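Local coordinates for periplasmic protein TorT (Vibrio parahaemolyticus, PDB 3O1I) that probably binds trimethylamine N-oxide or a related solute in the periplasm and relays its presence to the membrane sensor kinase TorS, at residues D[28-33]-D[252-257]; D[113-118]-D[152-157]; D[228-233]-D[293-298]; D[246-251]-D[287-292]. All blocks are in the same frame, centred on the assembly; numbering follows the deposited sequence.

Contact 1. Residues D[28-33]-D[252-257]; sequences VSEAEK and QGRLSV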
loop_
_atom_site.group_PDB
_atom_site.type_symbol
_atom_site.label_atom_id
_atom_site.label_comp_id
_atom_site.label_asym_id
_atom_site.label_seq_id
_atom_site.Cartn_x
_atom_site.Cartn_y
_atom_site.Cartn_z
ATOM N N VAL D 28 10.846 28.247 15.185
ATOM C CA VAL D 28 10.723 27.666 16.504
ATOM C C VAL D 28 11.645 28.348 17.494
ATOM O O VAL D 28 11.196 28.931 18.475
ATOM C CB VAL D 28 11.067 26.186 16.491
ATOM C CG1 VAL D 28 11.145 25.665 17.916
ATOM C CG2 VAL D 28 10.018 25.432 15.721
ATOM N N SER D 29 12.942 28.268 17.233
ATOM C CA SER D 29 13.930 28.869 18.116
ATOM C C SER D 29 13.750 30.377 18.273
ATOM O O SER D 29 14.028 30.927 19.337
ATOM C CB SER D 29 15.332 28.563 17.598
ATOM O OG SER D 29 15.497 27.167 17.432
ATOM N N GLU D 30 13.288 31.041 17.218
ATOM C CA GLU D 30 13.074 32.486 17.251
ATOM C C GLU D 30 11.711 32.827 17.861
ATOM O O GLU D 30 11.289 33.983 17.872
ATOM C CB GLU D 30 13.169 33.073 15.837
ATOM C CG GLU D 30 13.124 34.594 15.782
ATOM C CD GLU D 30 14.310 35.239 16.479
ATOM O OE1 GLU D 30 14.581 34.890 17.648
ATOM O OE2 GLU D 30 14.970 36.100 15.860
ATOM N N ALA D 31 11.030 31.806 18.370
ATOM C CA ALA D 31 9.722 31.981 18.992
ATOM C C ALA D 31 9.856 31.917 20.512
ATOM O O ALA D 31 9.068 32.527 21.234
ATOM C CB ALA D 31 8.757 30.907 18.499
ATOM N N GLU D 32 10.845 31.172 21.000
ATOM C CA GLU D 32 11.065 31.073 22.436
ATOM C C GLU D 32 12.044 32.179 22.822
ATOM O O GLU D 32 12.232 32.478 24.000
ATOM C CB GLU D 32 11.632 29.698 22.799
ATOM C CG GLU D 32 12.975 29.394 22.165
ATOM C CD GLU D 32 14.129 30.121 22.837
ATOM O OE1 GLU D 32 15.222 30.169 22.236
ATOM O OE2 GLU D 32 13.949 30.634 23.964
ATOM N N LYS D 33 12.664 32.784 21.812
ATOM C CA LYS D 33 13.621 33.865 22.032
ATOM C C LYS D 33 12.898 35.206 21.977
ATOM O O LYS D 33 13.485 36.255 22.243
ATOM C CB LYS D 33 14.728 33.822 20.977
ATOM C CG LYS D 33 15.895 34.757 21.254
ATOM C CD LYS D 33 17.047 34.489 20.300
ATOM C CE LYS D 33 17.602 33.076 20.475
ATOM N NZ LYS D 33 18.712 32.772 19.524
ATOM N N GLN D 252 16.381 32.222 7.864
ATOM C CA GLN D 252 15.284 32.693 7.025
ATOM C C GLN D 252 13.987 32.522 7.791
ATOM O O GLN D 252 12.997 33.207 7.528
ATOM C CB GLN D 252 15.236 31.920 5.706
ATOM C CG GLN D 252 14.713 32.766 4.561
ATOM C CD GLN D 252 14.962 32.145 3.199
ATOM O OE1 GLN D 252 16.024 31.577 2.952
ATOM N NE2 GLN D 252 13.989 32.271 2.297
ATOM N N GLY D 253 14.011 31.609 8.754
ATOM C CA GLY D 253 12.844 31.369 9.573
ATOM C C GLY D 253 12.746 32.440 10.640
ATOM O O GLY D 253 11.726 33.129 10.755
ATOM N N ARG D 254 13.817 32.579 11.421
ATOM C CA ARG D 254 13.883 33.575 12.490
ATOM C C ARG D 254 13.396 34.913 11.956
ATOM O O ARG D 254 12.619 35.611 12.599
ATOM C CB ARG D 254 15.321 33.714 12.994
ATOM C CG ARG D 254 15.875 32.490 13.712
ATOM C CD ARG D 254 17.392 32.611 13.915
ATOM N NE ARG D 254 17.969 31.490 14.658
ATOM C CZ ARG D 254 17.727 31.241 15.943
ATOM N NH1 ARG D 254 16.916 32.037 16.634
ATOM N NH2 ARG D 254 18.300 30.203 16.544
ATOM N N LEU D 255 13.851 35.258 10.763
ATOM C CA LEU D 255 13.457 36.504 10.139
ATOM C C LEU D 255 11.934 36.701 10.110
ATOM O O LEU D 255 11.438 37.748 10.535
ATOM C CB LEU D 255 14.053 36.571 8.728
ATOM C CG LEU D 255 13.662 37.693 7.758
ATOM C CD1 LEU D 255 13.470 39.009 8.497
ATOM C CD2 LEU D 255 14.744 37.811 6.680
ATOM N N SER D 256 11.194 35.701 9.628
ATOM C CA SER D 256 9.732 35.787 9.557
ATOM C C SER D 256 9.089 35.927 10.930
ATOM O O SER D 256 8.163 36.713 11.102
ATOM C CB SER D 256 9.154 34.565 8.846
ATOM O OG SER D 256 8.645 34.923 7.573
ATOM N N VAL D 257 9.566 35.158 11.903
ATOM C CA VAL D 257 9.029 35.252 13.255
ATOM C C VAL D 257 9.169 36.695 13.730
ATOM O O VAL D 257 8.191 37.339 14.113
ATOM C CB VAL D 257 9.806 34.368 14.235
ATOM C CG1 VAL D 257 9.425 34.717 15.661
ATOM C CG2 VAL D 257 9.520 32.914 13.958
#
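Glu30 lies across the base of Arg254 where helix 18-32 meets helix 249-263. Both helices flank the five-stranded parallel sheet of one lobe of a type I periplasmic binding protein fold. The short helix axes approach to 8.2 Å and run at 42° to each other. Glu30 CB is directed at the other helix. Its CG is turned opposite the backbone N (chi1 -173°), and the chain then bends at chi2. This lays CB and CG on the stem of Arg254: Glu30 CB is 3.5 Å from Arg254 CG. The Arg254 chain stays extended from CG to NE and crosses Glu30 at about a right angle. The carboxylate and guanidinium planes are 88° apart. Glu30 OE1 lies in the guanidinium plane at its edge, but 3.8 Å from Arg254 NH1, so the salt bridge is long. Two more side chains approach the guanidinium obliquely. Ser29 CB is 3.6 Å from Arg254 NH2, while the Ser29 hydroxyl is bonded to Tyr25 O of its own helix. Lys33 brings a second positive charge to Arg254, a pairing of two donors that would be expected to be mildly unfavourable. One turn on from Arg254, Val257 supplies the apolar part, and it also packs on Met27. Its CB sits 3.7 Å from Glu30 CG, and its CG2 lies 4.1 Å from Glu30 CB.

Contact 2. Residues D[113-118]-D[152-157]; sequences VDWYWM and KPVTTG
Tyr116 lays one ring face against Gly157, and this CH-pi contact is central to the meeting of the two helix starts. Gly157 CA is 3.6 Å from the ring centroid and 19° off the ring normal. It is displaced toward the rim on the CD1 and CE1 side. Tyr116 CG stands opposite the backbone N (chi1 174°), which carries the ring over to helix 152-163. Gly157 has no side chain, and its CA comes within 4.1 Å of Tyr116 CA.

Apolar contacts add to this. Thr156 CG2 touches the ring edge at Tyr116 CE1, 3.7 Å away and near the ring plane. Trp115 CB meets Val154 CG2 at 3.7 Å. The Trp115 indole itself leads away, taking Met118 CG over one face and Arg148 as a cation-pi partner. In the two-lobed binding protein fold, this is where the chain has just left strand 107-110 of one sheet. It enters helix 116-127, which leads to strand 137-142 of the other sheet.

Polar contacts across the pair are CA-H...O only. Tyr116 CA faces Pro153 O at 3.5 Å, and Gly157 CA faces Tyr116 O at 3.2 Å. Within 113-118, Asp114 makes a capping bond. Its OD1 accepts from Tyr116 N at 3.0 Å with an N-H...O angle of 160°, the donor standing above the carboxylate plane.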
loop_
_atom_site.group_PDB
_atom_site.type_symbol
_atom_site.label_atom_id
_atom_site.label_comp_id
_atom_site.label_asym_id
_atom_site.label_seq_id
_atom_site.Cartn_x
_atom_site.Cartn_y
_atom_site.Cartn_z
ATOM N N VAL D 113 14.699 34.981 -0.228
ATOM C CA VAL D 113 15.930 35.135 -0.985
ATOM C C VAL D 113 15.748 34.916 -2.485
ATOM O O VAL D 113 15.314 33.854 -2.906
ATOM C CB VAL D 113 16.976 34.138 -0.478
ATOM C CG1 VAL D 113 18.226 34.212 -1.325
ATOM C CG2 VAL D 113 17.277 34.417 0.986
ATOM N N ASP D 114 16.082 35.926 -3.284
ATOM C CA ASP D 114 15.992 35.824 -4.740
ATOM C C ASP D 114 16.931 34.689 -5.149
ATOM O O ASP D 114 18.147 34.780 -4.966
ATOM C CB ASP D 114 16.445 37.138 -5.391
ATOM C CG ASP D 114 16.417 37.085 -6.916
ATOM O OD1 ASP D 114 16.018 36.042 -7.480
ATOM O OD2 ASP D 114 16.795 38.093 -7.554
ATOM N N TRP D 115 16.372 33.619 -5.701
ATOM C CA TRP D 115 17.187 32.477 -6.087
ATOM C C TRP D 115 18.140 32.715 -7.246
ATOM O O TRP D 115 19.071 31.933 -7.453
ATOM C CB TRP D 115 16.284 31.270 -6.341
ATOM C CG TRP D 115 15.769 30.749 -5.049
ATOM C CD1 TRP D 115 14.856 31.351 -4.240
ATOM C CD2 TRP D 115 16.266 29.623 -4.324
ATOM N NE1 TRP D 115 14.762 30.683 -3.048
ATOM C CE2 TRP D 115 15.617 29.615 -3.072
ATOM C CE3 TRP D 115 17.202 28.625 -4.606
ATOM C CZ2 TRP D 115 15.874 28.647 -2.100
ATOM C CZ3 TRP D 115 17.459 27.662 -3.643
ATOM C CH2 TRP D 115 16.797 27.681 -2.401
ATOM N N TYR D 116 17.913 33.801 -7.983
ATOM C CA TYR D 116 18.768 34.178 -9.110
ATOM C C TYR D 116 20.219 34.148 -8.653
ATOM O O TYR D 116 21.099 33.671 -9.366
ATOM C CB TYR D 116 18.425 35.597 -9.566
ATOM C CG TYR D 116 19.327 36.161 -10.641
ATOM C CD1 TYR D 116 18.970 36.082 -11.985
ATOM C CD2 TYR D 116 20.536 36.793 -10.313
ATOM C CE1 TYR D 116 19.784 36.618 -12.976
ATOM C CE2 TYR D 116 21.361 37.329 -11.299
ATOM C CZ TYR D 116 20.972 37.237 -12.626
ATOM O OH TYR D 116 21.752 37.771 -13.618
ATOM N N TRP D 117 20.452 34.662 -7.450
ATOM C CA TRP D 117 21.789 34.725 -6.876
ATOM C C TRP D 117 22.249 33.406 -6.264
ATOM O O TRP D 117 23.308 33.337 -5.642
ATOM C CB TRP D 117 21.866 35.865 -5.840
ATOM C CG TRP D 117 21.572 37.203 -6.460
ATOM C CD1 TRP D 117 20.362 37.841 -6.509
ATOM C CD2 TRP D 117 22.467 37.983 -7.256
ATOM N NE1 TRP D 117 20.446 38.963 -7.299
ATOM C CE2 TRP D 117 21.728 39.074 -7.772
ATOM C CE3 TRP D 117 23.819 37.862 -7.594
ATOM C CZ2 TRP D 117 22.298 40.037 -8.606
ATOM C CZ3 TRP D 117 24.386 38.815 -8.422
ATOM C CH2 TRP D 117 23.626 39.891 -8.921
ATOM N N MET D 118 21.442 32.366 -6.425
ATOM C CA MET D 118 21.809 31.045 -5.928
ATOM C C MET D 118 22.392 30.325 -7.152
ATOM O O MET D 118 23.411 29.637 -7.074
ATOM C CB MET D 118 20.576 30.317 -5.403
ATOM C CG MET D 118 19.964 30.938 -4.166
ATOM S SD MET D 118 20.859 30.514 -2.661
ATOM C CE MET D 118 20.713 28.727 -2.631
ATOM N N LYS D 152 13.745 29.117 -14.799
ATOM C CA LYS D 152 14.104 30.483 -15.178
ATOM C C LYS D 152 14.634 31.382 -14.056
ATOM O O LYS D 152 15.519 32.214 -14.279
ATOM C CB LYS D 152 12.917 31.095 -15.925
ATOM C CG LYS D 152 12.433 30.100 -16.978
ATOM C CD LYS D 152 11.655 30.681 -18.128
ATOM C CE LYS D 152 11.418 29.588 -19.170
ATOM N NZ LYS D 152 10.624 30.052 -20.336
ATOM N N PRO D 153 14.113 31.230 -12.833
ATOM C CA PRO D 153 14.664 32.097 -11.787
ATOM C C PRO D 153 16.144 31.750 -11.576
ATOM O O PRO D 153 17.024 32.590 -11.748
ATOM C CB PRO D 153 13.811 31.751 -10.575
ATOM C CG PRO D 153 12.479 31.428 -11.198
ATOM C CD PRO D 153 12.862 30.588 -12.389
ATOM N N VAL D 154 16.397 30.493 -11.216
ATOM C CA VAL D 154 17.749 29.983 -10.986
ATOM C C VAL D 154 18.540 29.833 -12.285
ATOM O O VAL D 154 19.745 30.081 -12.325
ATOM C CB VAL D 154 17.713 28.611 -10.285
ATOM C CG1 VAL D 154 19.070 27.935 -10.372
ATOM C CG2 VAL D 154 17.330 28.791 -8.842
ATOM N N THR D 155 17.856 29.406 -13.339
ATOM C CA THR D 155 18.488 29.232 -14.637
ATOM C C THR D 155 19.195 30.519 -15.055
ATOM O O THR D 155 20.420 30.573 -15.083
ATOM C CB THR D 155 17.450 28.840 -15.727
ATOM O OG1 THR D 155 16.885 27.563 -15.408
ATOM C CG2 THR D 155 18.105 28.766 -17.107
ATOM N N THR D 156 18.426 31.557 -15.371
ATOM C CA THR D 156 19.017 32.825 -15.785
ATOM C C THR D 156 20.118 33.245 -14.816
ATOM O O THR D 156 21.128 33.809 -15.224
ATOM C CB THR D 156 17.947 33.938 -15.888
ATOM O OG1 THR D 156 17.009 33.596 -16.918
ATOM C CG2 THR D 156 18.594 35.276 -16.231
ATOM N N GLY D 157 19.916 32.962 -13.533
ATOM C CA GLY D 157 20.925 33.281 -12.540
ATOM C C GLY D 157 22.175 32.492 -12.883
ATOM O O GLY D 157 23.237 33.068 -13.101
#

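Contact 3. Residues D[228-233]-D[293-298]; sequences LSHGVY and SLSPSE
Leu294 reaches from the loop after helix 287-291 into a pocket formed by Leu228, His230 and Tyr233. Its CB lies over one face of the His230 imidazole, 4.0 Å from the ring centroid and offset toward the rim. This is a CH-pi contact, and the two side chains slide past each other in opposite directions. CG is set opposite the carbonyl carbon (chi1 -54°) and meets Leu228 CD2 at 3.5 Å. Beyond CG the two methyls part. Leu294 CD1 touches Leu228 CD2, lies beside Ser229 O, and packs on Tyr233 CB at 3.5 Å. Leu294 CD2 turns back to the imidazole, 3.8 Å from His230 CD2, and also reaches Leu228.

The same imidazole has Ser295 OG at its edge, in the ring plane and 3.0 Å from His230 NE2. His230 NE2 and Ser22 OG of helix 18-32 share a weak hydrogen bond, and Ser22 OG also takes one from Ser295 N. Ser293 OG lies against Thr246 OG1, a probable hydrogen bond modelled too short to be trusted. A chain of another protein packs an apolar side chain on His230, and one of its polar side chains bonds Glu298 N.

Ser229 stands at the N-cap of helix 230-236. Its OG accepts from Val232 N at 3.3 Å with an angle of 168°. The helix follows strand 222-225 of the four-stranded sheet, while Ser22 belongs to the lobe of the five-stranded one. The C-terminal segment thus bridges helix 18-32 of one lobe and the start of helix 230-236 of the other, consistent with the two-lobed type I periplasmic binding protein fold.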
loop_
_atom_site.group_PDB
_atom_site.type_symbol
_atom_site.label_atom_id
_atom_site.label_comp_id
_atom_site.label_asym_id
_atom_site.label_seq_id
_atom_site.Cartn_x
_atom_site.Cartn_y
_atom_site.Cartn_z
ATOM N N LEU D 228 21.469 24.282 -0.352
ATOM C CA LEU D 228 22.001 23.348 0.635
ATOM C C LEU D 228 20.971 22.512 1.368
ATOM O O LEU D 228 19.809 22.898 1.484
ATOM C CB LEU D 228 22.836 24.109 1.676
ATOM C CG LEU D 228 23.456 23.235 2.772
ATOM C CD1 LEU D 228 24.678 22.519 2.226
ATOM C CD2 LEU D 228 23.831 24.077 3.951
ATOM N N SER D 229 21.423 21.370 1.878
ATOM C CA SER D 229 20.582 20.444 2.628
ATOM C C SER D 229 21.497 19.595 3.493
ATOM O O SER D 229 22.685 19.510 3.231
ATOM C CB SER D 229 19.778 19.551 1.673
ATOM O OG SER D 229 20.604 18.733 0.860
ATOM N N HIS D 230 20.961 18.969 4.527
ATOM C CA HIS D 230 21.794 18.157 5.404
ATOM C C HIS D 230 22.578 17.095 4.652
ATOM O O HIS D 230 23.569 16.570 5.157
ATOM C CB HIS D 230 20.946 17.478 6.479
ATOM C CG HIS D 230 20.216 18.432 7.370
ATOM N ND1 HIS D 230 20.319 18.393 8.747
ATOM C CD2 HIS D 230 19.356 19.439 7.087
ATOM C CE1 HIS D 230 19.554 19.334 9.271
ATOM N NE2 HIS D 230 18.957 19.982 8.287
ATOM N N GLY D 231 22.137 16.770 3.444
ATOM C CA GLY D 231 22.829 15.753 2.677
ATOM C C GLY D 231 23.940 16.363 1.865
ATOM O O GLY D 231 25.063 15.855 1.854
ATOM N N VAL D 232 23.615 17.454 1.176
ATOM C CA VAL D 232 24.595 18.171 0.362
ATOM C C VAL D 232 25.705 18.712 1.270
ATOM O O VAL D 232 26.842 18.866 0.841
ATOM C CB VAL D 232 23.939 19.325 -0.424
ATOM C CG1 VAL D 232 24.994 20.151 -1.139
ATOM C CG2 VAL D 232 22.957 18.750 -1.437
ATOM N N TYR D 233 25.367 18.986 2.528
ATOM C CA TYR D 233 26.347 19.469 3.494
ATOM C C TYR D 233 27.332 18.346 3.798
ATOM O O TYR D 233 28.532 18.518 3.600
ATOM C CB TYR D 233 25.673 19.920 4.791
ATOM C CG TYR D 233 26.653 20.205 5.910
ATOM C CD1 TYR D 233 27.467 21.351 5.896
ATOM C CD2 TYR D 233 26.788 19.314 6.977
ATOM C CE1 TYR D 233 28.390 21.596 6.926
ATOM C CE2 TYR D 233 27.699 19.545 8.002
ATOM C CZ TYR D 233 28.495 20.682 7.976
ATOM O OH TYR D 233 29.377 20.877 9.016
ATOM N N SER D 293 21.764 27.961 8.889
ATOM C CA SER D 293 21.415 27.217 7.688
ATOM C C SER D 293 20.728 25.884 7.948
ATOM O O SER D 293 19.549 25.735 7.655
ATOM C CB SER D 293 22.662 26.982 6.829
ATOM O OG SER D 293 22.831 28.031 5.899
ATOM N N LEU D 294 21.455 24.919 8.500
ATOM C CA LEU D 294 20.870 23.609 8.737
ATOM C C LEU D 294 20.678 23.242 10.193
ATOM O O LEU D 294 21.612 23.278 10.980
ATOM C CB LEU D 294 21.712 22.522 8.058
ATOM C CG LEU D 294 21.954 22.742 6.563
ATOM C CD1 LEU D 294 22.845 21.645 6.009
ATOM C CD2 LEU D 294 20.624 22.783 5.835
ATOM N N SER D 295 19.451 22.862 10.525
ATOM C CA SER D 295 19.069 22.455 11.870
ATOM C C SER D 295 20.015 21.437 12.506
ATOM O O SER D 295 20.701 20.699 11.815
ATOM C CB SER D 295 17.654 21.883 11.822
ATOM O OG SER D 295 17.458 21.152 10.621
ATOM N N PRO D 296 20.053 21.388 13.844
ATOM C CA PRO D 296 20.902 20.473 14.612
ATOM C C PRO D 296 20.509 19.023 14.419
ATOM O O PRO D 296 19.511 18.728 13.766
ATOM C CB PRO D 296 20.674 20.915 16.057
ATOM C CG PRO D 296 20.335 22.351 15.926
ATOM C CD PRO D 296 19.399 22.350 14.742
ATOM N N SER D 297 21.301 18.124 14.991
ATOM C CA SER D 297 21.019 16.702 14.910
ATOM C C SER D 297 20.229 16.385 16.165
ATOM O O SER D 297 20.001 17.275 16.985
ATOM C CB SER D 297 22.316 15.895 14.872
ATOM O OG SER D 297 23.128 16.193 15.989
ATOM N N GLU D 298 19.812 15.131 16.320
ATOM C CA GLU D 298 19.026 14.721 17.484
ATOM C C GLU D 298 17.765 15.583 17.602
ATOM O O GLU D 298 16.848 15.263 18.360
ATOM C CB GLU D 298 19.865 14.825 18.770
ATOM C CG GLU D 298 21.010 13.806 18.864
ATOM C CD GLU D 298 20.548 12.387 19.214
ATOM O OE1 GLU D 298 19.329 12.113 19.159
ATOM O OE2 GLU D 298 21.411 11.539 19.537
#

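Contact 4. Residues D[246-251]-D[287-292]; sequences TDKMVQ and DDTIEE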
loop_
_atom_site.group_PDB
_atom_site.type_symbol
_atom_site.label_atom_id
_atom_site.label_comp_id
_atom_site.label_asym_id
_atom_site.label_seq_id
_atom_site.Cartn_x
_atom_site.Cartn_y
_atom_site.Cartn_z
ATOM N N THR D 246 24.593 28.488 0.174
ATOM C CA THR D 246 23.637 28.356 1.271
ATOM C C THR D 246 22.862 29.655 1.461
ATOM O O THR D 246 23.469 30.710 1.666
ATOM C CB THR D 246 24.341 28.057 2.592
ATOM O OG1 THR D 246 23.377 28.026 3.650
ATOM C CG2 THR D 246 25.351 29.134 2.894
ATOM N N ASP D 247 21.532 29.578 1.393
ATOM C CA ASP D 247 20.691 30.758 1.570
ATOM C C ASP D 247 20.172 30.811 3.000
ATOM O O ASP D 247 19.100 31.346 3.274
ATOM C CB ASP D 247 19.538 30.777 0.543
ATOM C CG ASP D 247 18.399 29.810 0.878
ATOM O OD1 ASP D 247 18.597 28.854 1.663
ATOM O OD2 ASP D 247 17.291 30.012 0.328
ATOM N N LYS D 248 20.972 30.244 3.899
ATOM C CA LYS D 248 20.687 30.214 5.327
ATOM C C LYS D 248 19.204 30.120 5.603
ATOM O O LYS D 248 18.492 31.124 5.599
ATOM C CB LYS D 248 21.273 31.466 5.997
ATOM C CG LYS D 248 22.792 31.543 5.939
ATOM C CD LYS D 248 23.291 32.930 6.263
ATOM C CE LYS D 248 24.630 33.170 5.589
ATOM N NZ LYS D 248 24.873 34.604 5.265
ATOM N N MET D 249 18.752 28.893 5.846
ATOM C CA MET D 249 17.346 28.609 6.117
ATOM C C MET D 249 16.930 28.897 7.564
ATOM O O MET D 249 15.992 29.663 7.812
ATOM C CB MET D 249 17.044 27.145 5.773
ATOM C CG MET D 249 17.398 26.731 4.350
ATOM S SD MET D 249 18.992 25.913 4.207
ATOM C CE MET D 249 19.512 26.464 2.605
ATOM N N VAL D 250 17.616 28.261 8.512
ATOM C CA VAL D 250 17.319 28.455 9.925
ATOM C C VAL D 250 17.097 29.931 10.205
ATOM O O VAL D 250 16.170 30.304 10.914
ATOM C CB VAL D 250 18.459 27.963 10.825
ATOM C CG1 VAL D 250 18.163 28.339 12.264
ATOM C CG2 VAL D 250 18.618 26.456 10.697
ATOM N N GLN D 251 17.949 30.775 9.641
ATOM C CA GLN D 251 17.817 32.213 9.835
ATOM C C GLN D 251 16.641 32.779 9.049
ATOM O O GLN D 251 15.986 33.710 9.517
ATOM C CB GLN D 251 19.101 32.922 9.413
ATOM C CG GLN D 251 19.013 34.434 9.428
ATOM C CD GLN D 251 20.369 35.082 9.263
ATOM O OE1 GLN D 251 20.955 35.067 8.178
ATOM N NE2 GLN D 251 20.888 35.644 10.352
ATOM N N ASP D 287 31.409 27.538 10.618
ATOM C CA ASP D 287 30.349 27.152 11.547
ATOM C C ASP D 287 29.245 28.196 11.723
ATOM O O ASP D 287 28.070 27.889 11.548
ATOM C CB ASP D 287 30.945 26.799 12.917
ATOM C CG ASP D 287 31.793 25.542 12.873
ATOM O OD1 ASP D 287 31.871 24.930 11.787
ATOM O OD2 ASP D 287 32.376 25.164 13.914
ATOM N N ASP D 288 29.612 29.426 12.054
ATOM C CA ASP D 288 28.618 30.472 12.265
ATOM C C ASP D 288 27.546 30.536 11.173
ATOM O O ASP D 288 26.378 30.827 11.460
ATOM C CB ASP D 288 29.296 31.847 12.401
ATOM C CG ASP D 288 29.907 32.334 11.100
ATOM O OD1 ASP D 288 30.931 31.766 10.663
ATOM O OD2 ASP D 288 29.356 33.292 10.513
ATOM N N THR D 289 27.934 30.258 9.931
ATOM C CA THR D 289 26.988 30.308 8.823
ATOM C C THR D 289 26.148 29.044 8.640
ATOM O O THR D 289 25.001 29.123 8.210
ATOM C CB THR D 289 27.704 30.651 7.498
ATOM O OG1 THR D 289 28.843 29.801 7.329
ATOM C CG2 THR D 289 28.148 32.112 7.504
ATOM N N ILE D 290 26.695 27.878 8.961
ATOM C CA ILE D 290 25.912 26.665 8.804
ATOM C C ILE D 290 24.896 26.565 9.923
ATOM O O ILE D 290 23.981 25.754 9.862
ATOM C CB ILE D 290 26.770 25.395 8.829
ATOM C CG1 ILE D 290 27.346 25.183 10.228
ATOM C CG2 ILE D 290 27.848 25.480 7.762
ATOM C CD1 ILE D 290 27.832 23.764 10.470
ATOM N N GLU D 291 25.060 27.382 10.956
ATOM C CA GLU D 291 24.126 27.364 12.072
ATOM C C GLU D 291 22.838 28.068 11.688
ATOM O O GLU D 291 21.766 27.708 12.151
ATOM C CB GLU D 291 24.726 28.060 13.286
ATOM C CG GLU D 291 23.730 28.270 14.410
ATOM C CD GLU D 291 24.289 29.131 15.523
ATOM O OE1 GLU D 291 24.707 30.278 15.238
ATOM O OE2 GLU D 291 24.312 28.662 16.681
ATOM N N GLU D 292 22.953 29.088 10.850
ATOM C CA GLU D 292 21.791 29.837 10.398
ATOM C C GLU D 292 21.328 29.200 9.100
ATOM O O GLU D 292 20.611 29.815 8.307
ATOM C CB GLU D 292 22.164 31.293 10.136
ATOM C CG GLU D 292 22.954 31.938 11.252
ATOM C CD GLU D 292 23.249 33.391 10.966
ATOM O OE1 GLU D 292 23.878 33.673 9.918
ATOM O OE2 GLU D 292 22.844 34.246 11.786
#
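Gln251 CG is opposite the backbone N (chi1 173°) and Glu292 CG opposite the carbonyl carbon (chi1 -48°). Both chains are extended beyond CG, and they run side by side, pointing the same way. Their CB atoms touch at 3.5 Å. At the far end Gln251 NE2 is 2.8 Å from Glu292 OE2, but the angle is too poor for a hydrogen bond.

The clear bond uses the backbone. Gln251 N gives its hydrogen to Glu292 O at 3.1 Å with an angle of 165°, from above the carbonyl plane. In this way the end of helix 287-291 is tied to the first turn of helix 249-263. Just before that turn, Thr246 OG1 accepts from Lys248 N in an ST turn, where the two-lobed binding protein fold passes from strand 244-246 into the helix.

Lys248 also lies alongside Glu292, pointing the same way. Its CD passes 3.8 Å from Glu292 OE1, and its CE is 4.1 Å from Thr289 CG2. Lys248 NZ is bonded to Ile276 O and stays 4.8 Å from Glu292 OE1. Val250 rests on the backbone, its CB 3.6 Å from Glu291 O.

One amide-to-carbonyl bond therefore joins the segments, while the opposite charges of Lys248 and Glu292 may attract each other only at a distance.

Overall arrangement
Contacts 3 and 4 are neighbours, with centres about 9 Å apart. They join through Ser293, whose O probably accepts from Val250 N and whose OG lies very close to Thr246 OG1. Contact 4 shares helix 249-263 with contact 1, centre about 13 Å away. Contact 2 is centred about 25 Å from contact 1, though Gln252 packs on Val113, and Asp247 of contact 4 packs on Trp115 and Met118. Along the chain, 113-118 and 152-157 close first, between the two segments of contact 1. Contact 4 falls wholly between the segments of contact 3. Contact 1 lies in the lobe of the five-stranded sheet, contact 2 in that of the four-stranded sheet. Contacts 3 and 4 sit between.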